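Cellobiose 2-epimerase (PDB 5ZHB) catalyses the reversible epimerisation of cellobiose at C2 of its reducing-end glucose, yielding beta-D-glucosyl-(1→4)-D-mannose. Local coordinates at residues K157-F160 / E166-N169; V86-H89 / L94-M97; N184-V189 / N234-I239; V147-E152 / K206-N211. All coordinates share one frame; numbering follows the deposited sequence. Where two conformers were deposited one is given.

From the N terminus, contact 2 comes first, closing the short loop between helix 69-86 and strand 97-98. Contact 4 then opens at strand 149-150, and contact 1 lies wholly inside its span, folding the loop after strand 155-160 back on that strand. Contact 3 opens on helix 183-199 before contact 4 closes on helix 203-220, and it closes last, in the loop after strand 231-232; contacts 3 and 4 therefore cross. Contact 1 touches both: Lys157 N lies 2.8 Å from Gly148 O of contact 4, and Glu158 OE2 2.8 Å from Thr185 OG1 of contact 3. Contact 2 stands apart, its centre about 16 Å from that of contact 1.

Contact 1: residues K157-F160 / E166-N169; sequences KEEF and EQSN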
# COMPACT_ATOMS: atom_id res chain seq x y z
N LYS A 157 0.72 -5.55 16.60
CA LYS A 157 -0.57 -5.22 17.14
C LYS A 157 -1.29 -4.27 16.18
O LYS A 157 -0.81 -4.01 15.08
CB LYS A 157 -0.30 -4.65 18.54
CG LYS A 157 0.17 -5.64 19.60
CD LYS A 157 0.23 -4.99 20.98
CE LYS A 157 0.66 -5.93 22.06
NZ LYS A 157 0.48 -5.30 23.38
N GLU A 158 -2.50 -3.86 16.58
CA GLU A 158 -3.45 -3.18 15.72
C GLU A 158 -3.68 -1.76 16.25
O GLU A 158 -2.96 -0.83 15.88
CB GLU A 158 -4.73 -4.00 15.59
CG GLU A 158 -4.56 -5.31 14.80
CD GLU A 158 -4.30 -5.06 13.32
OE1 GLU A 158 -4.97 -4.16 12.78
OE2 GLU A 158 -3.48 -5.75 12.72
N GLU A 159 -4.70 -1.59 17.11
CA GLU A 159 -5.28 -0.28 17.38
C GLU A 159 -5.07 0.11 18.85
O GLU A 159 -5.31 -0.71 19.75
CB GLU A 159 -6.77 -0.26 17.03
CG GLU A 159 -7.51 1.03 17.37
CD GLU A 159 -8.99 0.96 17.06
OE1 GLU A 159 -9.29 0.41 16.00
OE2 GLU A 159 -9.84 1.42 17.85
N PHE A 160 -4.68 1.38 19.04
CA PHE A 160 -4.53 2.02 20.35
C PHE A 160 -5.29 3.34 20.36
O PHE A 160 -5.56 3.93 19.31
CB PHE A 160 -3.04 2.27 20.63
CG PHE A 160 -2.17 1.03 20.58
CD1 PHE A 160 -1.84 0.43 19.36
CD2 PHE A 160 -1.70 0.43 21.74
CE1 PHE A 160 -1.06 -0.71 19.32
CE2 PHE A 160 -0.90 -0.70 21.69
CZ PHE A 160 -0.60 -1.28 20.47
N GLU A 166 -3.79 0.05 24.37
CA GLU A 166 -4.39 -0.93 23.47
C GLU A 166 -5.90 -0.95 23.61
O GLU A 166 -6.42 -1.16 24.71
CB GLU A 166 -3.76 -2.29 23.80
CG GLU A 166 -4.00 -3.32 22.70
CD GLU A 166 -3.02 -4.47 22.67
OE1 GLU A 166 -2.20 -4.59 23.61
OE2 GLU A 166 -3.05 -5.21 21.66
N GLN A 167 -6.58 -0.77 22.46
CA GLN A 167 -8.03 -0.72 22.34
C GLN A 167 -8.52 -2.04 21.76
O GLN A 167 -7.73 -2.98 21.62
CB GLN A 167 -8.49 0.41 21.41
CG GLN A 167 -8.40 1.81 22.02
CD GLN A 167 -9.20 2.85 21.28
OE1 GLN A 167 -10.16 3.42 21.82
NE2 GLN A 167 -8.84 3.12 20.03
N SER A 168 -9.83 -2.12 21.49
CA SER A 168 -10.38 -3.08 20.54
C SER A 168 -9.47 -3.23 19.32
O SER A 168 -9.67 -2.53 18.32
CB SER A 168 -11.76 -2.65 20.11
OG SER A 168 -11.68 -1.53 19.24
N ASN A 169 -8.49 -4.15 19.41
CA ASN A 169 -7.35 -4.30 18.50
C ASN A 169 -7.77 -5.35 17.46
O ASN A 169 -7.58 -6.55 17.65
CB ASN A 169 -6.08 -4.45 19.36
CG ASN A 169 -4.90 -5.27 18.84
OD1 ASN A 169 -3.74 -4.87 19.03
ND2 ASN A 169 -5.14 -6.48 18.32
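Lys157 and Glu166 form a salt bridge, NZ lying 2.8 Å from OE1 on the syn side of the carboxylate and 29° out of its plane. The extended lysine chain crosses the glutamate at about a right angle, so that CD and CE also pass close to the carboxylate oxygens. Two hydrogen bonds involve the backbone: Gln167 N donates nearly straight to Glu159 O (3.0 Å), and Glu158 N reaches Asn169 OD1 at 2.9 Å, approaching from above the amide carbonyl plane. CB of Glu158 packs 3.5 Å from Asn169 CG, with the carboxylate and amide planes almost perpendicular. Ser168 and Asn169 are poorly ordered, which makes this end less certain. Next to the salt bridge, the Phe160 ring lies obliquely to Glu166 N, its CD2 3.4 Å away.

Second-shell partners fix the acidic ends. Glu159, with CG anti to its backbone N (chi1 176°), extends past Gln167 and forms a salt bridge with Arg108, while Glu158 is hydrogen-bonded to Thr182 and Thr185. Phe160 and Glu166 make a single beta bridge, by which the loop after strand 155-160 folds back on the end of that strand, the middle one of a small antiparallel sheet in this (alpha/alpha)6-barrel enzyme.

Contact 2: residues V86-H89 / L94-M97; sequences VFDH and LYWM
The backbone oxygen of Val86, at the end of helix 69-86, draws in both Leu94 and Tyr95. Tyr95 N donates to it at 2.8 Å with an N-H...O angle of 164°, and Leu94 adds a CA-H...O contact at 3.5 Å. The Tyr95 ring lies obliquely beside the same oxygen, its CD2 3.2 Å away. Phe87 is the first residue to leave the helical conformation, and there the chain turns to lie along the returning segment, Phe87 and Leu94 forming a single beta bridge.

Apolar groups pack around this bridge. CG1 of Val86, the branch anti to the backbone N (chi1 175°), meets Leu94 CB at 3.9 Å and also lies near Tyr95 O, a buried oxygen for which the model contains no partner. Leu94 CD2 approaches the Phe87 ring obliquely, 4.0 Å from Phe87 CD2.

The turn thus links a barrel helix to the short strand 97-98 of the (alpha/alpha)6 fold. Directly after Tyr95, Trp96 and Met97 both lie opposite Asp106, which makes a classic beta bulge.

Asp88 covers one face of Tyr95. Its CB sits 3.8 Å from the ring centroid in a CH-pi contact, offset toward the hydroxyl end, and the carboxylate is turned only 19° from the ring plane. The carboxylate does not hydrogen-bond to the tyrosine hydroxyl. Instead, OD2 forms salt bridges with Lys109 and Arg162, while OD1 accepts from the backbone N of Gln90 and Tyr91; this shared hold fixes the rotation of the carboxylate and probably favours its ionised form.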
# COMPACT_ATOMS: atom_id res chain seq x y z
N VAL A 86 -0.13 15.80 11.31
CA VAL A 86 -0.57 14.41 11.43
C VAL A 86 0.18 13.74 12.58
O VAL A 86 -0.40 12.90 13.28
CB VAL A 86 -0.44 13.60 10.13
CG1 VAL A 86 -0.78 12.11 10.33
CG2 VAL A 86 -1.24 14.21 9.00
N PHE A 87 1.46 14.10 12.78
CA PHE A 87 2.25 13.64 13.91
C PHE A 87 1.71 14.29 15.18
O PHE A 87 1.43 15.48 15.19
CB PHE A 87 3.76 13.93 13.72
CG PHE A 87 4.68 13.20 14.70
CD1 PHE A 87 4.95 13.76 15.96
CD2 PHE A 87 5.24 11.96 14.40
CE1 PHE A 87 5.78 13.10 16.87
CE2 PHE A 87 6.07 11.29 15.32
CZ PHE A 87 6.32 11.85 16.55
N ASP A 88 1.53 13.47 16.22
CA ASP A 88 1.05 13.95 17.51
C ASP A 88 2.28 14.33 18.34
O ASP A 88 2.97 13.45 18.85
CB ASP A 88 0.29 12.83 18.19
CG ASP A 88 -0.13 13.09 19.64
OD1 ASP A 88 0.22 14.18 20.21
OD2 ASP A 88 -0.85 12.22 20.16
N HIS A 89 2.61 15.62 18.44
CA HIS A 89 3.87 15.98 19.10
C HIS A 89 3.84 15.76 20.61
O HIS A 89 4.90 15.71 21.22
CB HIS A 89 4.34 17.38 18.73
CG HIS A 89 4.68 17.49 17.30
ND1 HIS A 89 5.91 17.16 16.77
CD2 HIS A 89 3.88 17.85 16.27
CE1 HIS A 89 5.85 17.36 15.46
NE2 HIS A 89 4.64 17.79 15.15
N LEU A 94 1.44 8.92 14.46
CA LEU A 94 0.58 9.58 13.49
C LEU A 94 -0.87 9.35 13.87
O LEU A 94 -1.25 8.23 14.16
CB LEU A 94 0.81 9.05 12.08
CG LEU A 94 2.25 9.04 11.56
CD1 LEU A 94 2.28 8.51 10.13
CD2 LEU A 94 2.87 10.42 11.63
N TYR A 95 -1.64 10.44 13.91
CA TYR A 95 -3.09 10.38 14.00
C TYR A 95 -3.69 9.60 12.83
O TYR A 95 -3.17 9.65 11.72
CB TYR A 95 -3.58 11.84 13.98
CG TYR A 95 -3.29 12.62 15.25
CD1 TYR A 95 -3.54 12.09 16.51
CD2 TYR A 95 -2.79 13.92 15.18
CE1 TYR A 95 -3.30 12.83 17.67
CE2 TYR A 95 -2.56 14.67 16.32
CZ TYR A 95 -2.85 14.14 17.56
OH TYR A 95 -2.56 14.86 18.68
N TRP A 96 -4.85 9.00 13.07
CA TRP A 96 -5.61 8.33 12.02
C TRP A 96 -6.26 9.31 11.04
O TRP A 96 -6.25 9.09 9.82
CB TRP A 96 -6.67 7.45 12.67
CG TRP A 96 -7.37 6.50 11.75
CD1 TRP A 96 -8.68 6.53 11.37
CD2 TRP A 96 -6.81 5.30 11.16
NE1 TRP A 96 -8.96 5.44 10.58
CE2 TRP A 96 -7.83 4.68 10.43
CE3 TRP A 96 -5.53 4.73 11.15
CZ2 TRP A 96 -7.63 3.49 9.73
CZ3 TRP A 96 -5.33 3.57 10.43
CH2 TRP A 96 -6.37 2.95 9.75
N MET A 97 -6.84 10.39 11.59
CA MET A 97 -7.42 11.45 10.78
C MET A 97 -7.16 12.80 11.44
O MET A 97 -7.08 12.90 12.67
CB MET A 97 -8.95 11.32 10.63
CG MET A 97 -9.46 10.12 9.83
SD MET A 97 -9.33 10.26 8.03
CE MET A 97 -10.11 11.85 7.70

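Contact 3: residues N184-V189 / N234-I239; sequences NTHLHV and NHWESI
Trp236 drives the six-membered ring of its indole against His186 on helix 183-199, and this ring pair makes up the whole contact. The segment starts at Asn234, whose side chain rests against Thr153 and Asp180. Asn233, just before it, shapes the turn that follows: its OD1 accepts from the backbone N of both His235 and Glu237, on either side of the tryptophan in sequence. Trp236 itself adopts a left-handed backbone conformation (phi 61°, psi 32°).

From this turn the indole extends toward the helix, meeting a histidine that comes from the opposite direction. The arrangement is edge-to-face (T-shaped): the CZ2-CH2 edge of the indole points at the imidazole face, with the centroids 5.0 Å apart and the planes at 62°. CH2 stands 3.8 Å above the centre of the imidazole, while CZ2 lies closer to its far side, 3.7 Å from NE2. Both imidazole nitrogens have hydrogen-bond partners, ND1 at Thr182 O and NE2 at Tyr156 N, so the rotation of the ring is fixed and its face is held toward the indole.

Past the tryptophan, Ile239 rejoins the strand region through backbone hydrogen bonding with Phe231. The indole is held by NE1 at Asn154 O and packs on Leu215 and Lys219 of helix 203-220, so it lies where the 234-239 loop meets helices 183-199 and 203-220, close to strand 155-160.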
# COMPACT_ATOMS: atom_id res chain seq x y z
N ASN A 184 -2.79 -7.86 6.82
CA ASN A 184 -2.63 -6.53 6.23
C ASN A 184 -1.60 -5.71 6.99
O ASN A 184 -0.73 -5.08 6.37
CB ASN A 184 -3.97 -5.80 6.11
CG ASN A 184 -3.84 -4.54 5.29
OD1 ASN A 184 -3.56 -4.60 4.09
ND2 ASN A 184 -3.96 -3.39 5.96
N THR A 185 -1.70 -5.66 8.33
CA THR A 185 -0.76 -4.87 9.13
C THR A 185 0.66 -5.39 8.97
O THR A 185 1.58 -4.62 8.77
CB THR A 185 -1.19 -4.84 10.60
OG1 THR A 185 -2.44 -4.16 10.66
CG2 THR A 185 -0.19 -4.11 11.47
N HIS A 186 0.83 -6.73 9.00
CA HIS A 186 2.13 -7.34 8.84
C HIS A 186 2.74 -7.01 7.47
O HIS A 186 3.94 -6.76 7.36
CB HIS A 186 2.00 -8.85 9.14
CG HIS A 186 1.86 -9.08 10.62
ND1 HIS A 186 0.65 -8.96 11.27
CD2 HIS A 186 2.78 -9.38 11.58
CE1 HIS A 186 0.84 -9.18 12.58
NE2 HIS A 186 2.13 -9.44 12.79
N LEU A 187 1.89 -6.97 6.43
CA LEU A 187 2.42 -6.71 5.09
C LEU A 187 3.05 -5.32 5.04
O LEU A 187 4.16 -5.14 4.52
CB LEU A 187 1.29 -6.87 4.05
CG LEU A 187 1.66 -6.58 2.59
CD1 LEU A 187 2.82 -7.43 2.14
CD2 LEU A 187 0.49 -6.79 1.66
N HIS A 188 2.29 -4.32 5.54
CA HIS A 188 2.74 -2.92 5.45
C HIS A 188 3.86 -2.63 6.45
O HIS A 188 4.69 -1.76 6.18
CB HIS A 188 1.55 -1.96 5.40
CG HIS A 188 0.76 -2.22 4.17
ND1 HIS A 188 1.23 -1.88 2.91
CD2 HIS A 188 -0.36 -2.91 3.95
CE1 HIS A 188 0.36 -2.30 2.01
NE2 HIS A 188 -0.59 -2.94 2.60
N VAL A 189 3.95 -3.37 7.56
CA VAL A 189 5.14 -3.26 8.38
C VAL A 189 6.34 -3.75 7.57
O VAL A 189 7.38 -3.09 7.54
CB VAL A 189 5.01 -3.98 9.73
CG1 VAL A 189 6.34 -4.02 10.49
CG2 VAL A 189 3.92 -3.32 10.57
N ASN A 234 -5.05 -14.94 18.28
CA ASN A 234 -3.77 -14.76 18.92
C ASN A 234 -2.87 -15.98 18.80
O ASN A 234 -1.69 -15.90 19.14
CB ASN A 234 -3.93 -14.37 20.39
CG ASN A 234 -4.07 -12.88 20.53
OD1 ASN A 234 -3.21 -12.13 20.03
ND2 ASN A 234 -5.13 -12.43 21.18
N HIS A 235 -3.41 -17.11 18.34
CA HIS A 235 -2.59 -18.30 18.12
C HIS A 235 -2.16 -18.39 16.65
O HIS A 235 -1.69 -19.44 16.24
CB HIS A 235 -3.35 -19.55 18.58
CG HIS A 235 -3.38 -19.64 20.07
ND1 HIS A 235 -4.54 -19.81 20.80
CD2 HIS A 235 -2.38 -19.53 20.97
CE1 HIS A 235 -4.24 -19.82 22.09
NE2 HIS A 235 -2.94 -19.66 22.22
N TRP A 236 -2.35 -17.30 15.88
CA TRP A 236 -2.00 -17.25 14.47
C TRP A 236 -2.79 -18.30 13.70
O TRP A 236 -2.33 -18.79 12.67
CB TRP A 236 -0.49 -17.41 14.23
CG TRP A 236 0.36 -16.17 14.21
CD1 TRP A 236 1.27 -15.79 15.16
CD2 TRP A 236 0.44 -15.17 13.17
NE1 TRP A 236 1.90 -14.63 14.79
CE2 TRP A 236 1.41 -14.22 13.57
CE3 TRP A 236 -0.22 -14.97 11.94
CZ2 TRP A 236 1.74 -13.12 12.79
CZ3 TRP A 236 0.10 -13.86 11.18
CH2 TRP A 236 1.08 -12.97 11.59
N GLU A 237 -4.00 -18.59 14.15
CA GLU A 237 -4.89 -19.47 13.43
C GLU A 237 -5.88 -18.60 12.67
O GLU A 237 -6.53 -17.73 13.24
CB GLU A 237 -5.59 -20.42 14.40
CG GLU A 237 -4.60 -21.28 15.19
CD GLU A 237 -5.20 -22.21 16.24
OE1 GLU A 237 -6.38 -22.05 16.63
OE2 GLU A 237 -4.46 -23.14 16.63
N SER A 238 -6.04 -18.87 11.38
CA SER A 238 -6.94 -18.11 10.55
C SER A 238 -8.39 -18.31 11.02
O SER A 238 -8.78 -19.42 11.37
CB SER A 238 -6.72 -18.48 9.10
OG SER A 238 -7.79 -18.01 8.30
N ILE A 239 -9.19 -17.24 11.04
CA ILE A 239 -10.52 -17.32 11.62
C ILE A 239 -11.62 -17.06 10.60
O ILE A 239 -12.79 -17.09 10.97
CB ILE A 239 -10.67 -16.38 12.83
CG1 ILE A 239 -10.38 -14.92 12.47
CG2 ILE A 239 -9.77 -16.85 13.97
CD1 ILE A 239 -10.76 -13.94 13.56

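Contact 4: residues V147-E152 / K206-N211; sequences VGFNEE and KGRIAN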
# COMPACT_ATOMS: atom_id res chain seq x y z
N VAL A 147 5.64 -0.67 21.77
CA VAL A 147 4.24 -0.69 22.11
C VAL A 147 3.41 -1.41 21.03
O VAL A 147 2.39 -2.01 21.35
CB VAL A 147 3.76 0.74 22.44
CG1 VAL A 147 3.79 1.66 21.23
CG2 VAL A 147 2.38 0.74 23.07
N GLY A 148 3.87 -1.44 19.76
CA GLY A 148 3.07 -2.04 18.68
C GLY A 148 3.39 -3.52 18.38
O GLY A 148 2.91 -4.05 17.39
N PHE A 149 4.13 -4.21 19.27
CA PHE A 149 4.58 -5.58 19.02
C PHE A 149 4.29 -6.46 20.23
O PHE A 149 4.57 -6.06 21.35
CB PHE A 149 6.08 -5.66 18.70
CG PHE A 149 6.57 -7.10 18.47
CD1 PHE A 149 6.20 -7.81 17.33
CD2 PHE A 149 7.43 -7.72 19.38
CE1 PHE A 149 6.62 -9.12 17.12
CE2 PHE A 149 7.88 -9.02 19.15
CZ PHE A 149 7.46 -9.72 18.02
N ASN A 150 3.67 -7.63 19.99
CA ASN A 150 3.37 -8.59 21.03
C ASN A 150 4.44 -9.69 21.07
O ASN A 150 4.42 -10.60 20.26
CB ASN A 150 1.98 -9.14 20.79
CG ASN A 150 1.51 -9.97 21.94
OD1 ASN A 150 2.35 -10.47 22.70
ND2 ASN A 150 0.20 -10.13 22.05
N GLU A 151 5.35 -9.61 22.06
CA GLU A 151 6.34 -10.64 22.34
C GLU A 151 5.75 -12.04 22.51
O GLU A 151 6.36 -13.04 22.15
CB GLU A 151 7.01 -10.35 23.68
CG GLU A 151 8.08 -9.28 23.55
CD GLU A 151 9.18 -9.81 22.67
OE1 GLU A 151 9.55 -10.99 22.87
OE2 GLU A 151 9.66 -9.07 21.80
N GLU A 152 4.59 -12.12 23.14
CA GLU A 152 4.02 -13.40 23.50
C GLU A 152 3.63 -14.18 22.25
O GLU A 152 3.92 -15.37 22.19
CB GLU A 152 2.80 -13.30 24.40
CG GLU A 152 3.06 -13.63 25.86
CD GLU A 152 1.72 -13.79 26.53
OE1 GLU A 152 1.21 -14.94 26.64
OE2 GLU A 152 1.18 -12.73 26.89
N LYS A 206 17.33 -5.68 10.09
CA LYS A 206 17.47 -6.83 9.22
C LYS A 206 16.79 -8.06 9.83
O LYS A 206 16.06 -8.79 9.15
CB LYS A 206 18.94 -7.14 8.91
CG LYS A 206 19.15 -8.02 7.69
CD LYS A 206 20.60 -8.42 7.49
CE LYS A 206 20.79 -9.36 6.36
NZ LYS A 206 22.21 -9.47 6.04
N GLY A 207 17.02 -8.28 11.13
CA GLY A 207 16.44 -9.43 11.79
C GLY A 207 14.93 -9.30 11.94
O GLY A 207 14.24 -10.32 11.99
N ARG A 208 14.43 -8.06 12.09
CA ARG A 208 12.99 -7.85 12.16
C ARG A 208 12.36 -8.17 10.79
O ARG A 208 11.29 -8.78 10.74
CB ARG A 208 12.68 -6.43 12.69
CG ARG A 208 13.28 -6.17 14.07
CD ARG A 208 12.33 -6.56 15.19
NE ARG A 208 12.22 -8.00 15.31
CZ ARG A 208 11.30 -8.73 15.88
NH1 ARG A 208 10.09 -8.29 16.15
NH2 ARG A 208 11.62 -9.98 16.12
N ILE A 209 13.04 -7.84 9.70
CA ILE A 209 12.56 -8.22 8.38
C ILE A 209 12.51 -9.75 8.23
O ILE A 209 11.50 -10.33 7.78
CB ILE A 209 13.39 -7.52 7.30
CG1 ILE A 209 13.19 -5.99 7.39
CG2 ILE A 209 13.05 -8.04 5.90
CD1 ILE A 209 14.22 -5.16 6.67
N ALA A 210 13.57 -10.43 8.68
CA ALA A 210 13.64 -11.88 8.52
C ALA A 210 12.51 -12.53 9.30
O ALA A 210 11.88 -13.47 8.82
CB ALA A 210 15.00 -12.43 8.93
N ASN A 211 12.23 -11.97 10.48
CA ASN A 211 11.10 -12.43 11.28
C ASN A 211 9.77 -12.28 10.53
O ASN A 211 8.99 -13.23 10.48
CB ASN A 211 11.14 -11.79 12.66
CG ASN A 211 10.01 -12.28 13.54
OD1 ASN A 211 9.88 -13.48 13.80
ND2 ASN A 211 9.17 -11.37 14.00
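Phe149 on strand 149-150 receives the guanidinium of Arg208, from helix 203-220, over one face of its ring. This is a cation-pi contact joining an edge strand of the small antiparallel sheet to a helix of the (alpha/alpha)6 barrel. Arg208 CZ lies 4.9 Å from the ring centroid, 25° off the normal. The two planes are nearly perpendicular, at 84°, so the guanidinium does not stack flat but presents its edge, with NH1 leading.

The close part of the contact is confined to that one nitrogen. NH1 is 3.5 Å from Phe149 CZ and sits offset toward the rim of the ring. With CG anti to the backbone N (chi1 179°), the phenylalanine points at the helix, whereas the arginine sets off across the line between the segments, and its bends at chi2 and chi3 swing NH1 onto the ring. NH1 is also hydrogen-bonded to Tyr156 OH, and the Tyr156 ring packs against Phe149, so one tyrosine braces both partners. Glu145 adds only a long, weak ion pair at NE.

The other side is loose. No hydrogen bond joins the two segments, and the chain beyond Asn150 runs into exposed residues. Glu151 places OE2 at the edge of the Phe149 ring, in its plane, but this oxygen remains 5.7 Å from Arg208 NH1. The exposed turn is held from within: Asn150 OD1 accepts from Glu152 N at 2.8 Å, closing an Asx turn.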